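Local coordinates for protein down syndrome cell adhesion molecule, isoform AK (Drosophila melanogaster, PDB 4WVR) that mediates cell adhesion through isoform-specific homophilic recognition, its Ig7 domain probably contributing to homodimerization, at residues R48-I51 and G56-I59. Numbering follows the deposited sequence.
Sequences RPII and GITI
The peptide joining Ile50 to Ile51 is the flat group here, and Ile59 CD1 sits over one face at its carbonyl end, 3.6 Å from Ile50 O. The side chain of Ile51 leaves on the other side of the plane, past its edge, turned away from 56-59, while Ile51 N is hydrogen-bonded to Glu54 OE1. This is a small example of how an immunoglobulin beta-sandwich closes along one side: the short edge strand 48-50 belongs to one sheet, 57-63 is an outer strand of the other within this chain, and a brief loop leads from first to second. Here the two edges are joined by apolar side chains packing on each other and on the backbone carbonyl of Ile50. Ile50 projects toward the second strand, and Ile57 and Ile59, two residues apart, both point back at it. Each crosses Ile50 at about a right angle, its CD1 methyl meeting the beta-branch of Ile50. Ile59 CG1 sits anti to its own carbonyl carbon (chi1 -65°), and an extended chi2 of 177° carries CD1 across the gap until it rests 3.7 Å from Ile50 CB. Ile50 also packs on Trp43 and Leu45, and together with Ile57 on Phe82, tying the contact into the sandwich interior. Thr58, between the two inward isoleucines, points the other way and packs on Leu62 of the second subunit. Asn52 OD1 accepts a hydrogen bond from Ile59 N, linking the loop to the strand it precedes. Ile50 CG2, anti to its backbone N, reaches both partners: Ile59 CD1 at 3.8 Å and Ile57 CD1 at 4.1 Å.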
loop_
_atom_site.group_PDB
_atom_site.type_symbol
_atom_site.label_atom_id
_atom_site.label_comp_id
_atom_site.label_asym_id
_atom_site.label_seq_id
_atom_site.Cartn_x
_atom_site.Cartn_y
_atom_site.Cartn_z
ATOM N N ARG A 48 4.471 9.219 18.615
ATOM C CA ARG A 48 4.461 10.623 18.212
ATOM C C ARG A 48 3.871 10.781 16.805
ATOM O O ARG A 48 4.217 10.035 15.881
ATOM C CB ARG A 48 5.866 11.232 18.286
ATOM C CG ARG A 48 6.856 10.679 17.281
ATOM C CD ARG A 48 8.241 11.275 17.453
ATOM N NE ARG A 48 9.170 10.771 16.443
ATOM C CZ ARG A 48 9.824 9.618 16.538
ATOM N NH1 ARG A 48 9.654 8.840 17.600
ATOM N NH2 ARG A 48 10.650 9.240 15.572
ATOM N N PRO A 49 2.959 11.750 16.647
ATOM C CA PRO A 49 2.214 11.975 15.402
ATOM C C PRO A 49 3.110 12.236 14.196
ATOM O O PRO A 49 4.138 12.903 14.314
ATOM C CB PRO A 49 1.368 13.211 15.721
ATOM C CG PRO A 49 1.237 13.202 17.205
ATOM C CD PRO A 49 2.547 12.684 17.708
ATOM N N ILE A 50 2.714 11.696 13.047
ATOM C CA ILE A 50 3.423 11.927 11.799
ATOM C C ILE A 50 2.548 12.708 10.838
ATOM O O ILE A 50 1.362 12.419 10.699
ATOM C CB ILE A 50 3.831 10.616 11.097
ATOM C CG1 ILE A 50 4.197 9.529 12.103
ATOM C CG2 ILE A 50 4.970 10.867 10.115
ATOM C CD1 ILE A 50 4.379 8.179 11.447
ATOM N N ILE A 51 3.136 13.688 10.165
ATOM C CA ILE A 51 2.444 14.377 9.087
ATOM C C ILE A 51 3.180 14.100 7.787
ATOM O O ILE A 51 4.339 13.687 7.806
ATOM C CB ILE A 51 2.361 15.896 9.330
ATOM C CG1 ILE A 51 3.765 16.501 9.379
ATOM C CG2 ILE A 51 1.597 16.184 10.614
ATOM C CD1 ILE A 51 3.782 17.985 9.626
ATOM N N GLY A 56 10.886 12.340 6.250
ATOM C CA GLY A 56 10.919 11.721 4.938
ATOM C C GLY A 56 9.868 10.641 4.758
ATOM O O GLY A 56 10.042 9.727 3.952
ATOM N N ILE A 57 8.777 10.745 5.508
ATOM C CA ILE A 57 7.683 9.783 5.421
ATOM C C ILE A 57 6.486 10.361 4.673
ATOM O O ILE A 57 5.929 11.384 5.081
ATOM C CB ILE A 57 7.217 9.332 6.817
ATOM C CG1 ILE A 57 8.367 8.665 7.572
ATOM C CG2 ILE A 57 6.022 8.392 6.705
ATOM C CD1 ILE A 57 8.025 8.321 9.007
ATOM N N THR A 58 6.092 9.710 3.583
ATOM C CA THR A 58 4.923 10.141 2.820
ATOM C C THR A 58 3.632 9.580 3.412
ATOM O O THR A 58 3.541 8.393 3.718
ATOM C CB THR A 58 5.021 9.714 1.337
ATOM O OG1 THR A 58 6.207 10.267 0.748
ATOM C CG2 THR A 58 3.804 10.197 0.562
ATOM N N ILE A 59 2.639 10.447 3.573
ATOM C CA ILE A 59 1.322 10.041 4.047
ATOM C C ILE A 59 0.251 10.650 3.148
ATOM O O ILE A 59 0.235 11.861 2.932
ATOM C CB ILE A 59 1.086 10.480 5.505
ATOM C CG1 ILE A 59 2.054 9.753 6.443
ATOM C CG2 ILE A 59 -0.354 10.230 5.918
ATOM C CD1 ILE A 59 1.939 10.175 7.890
#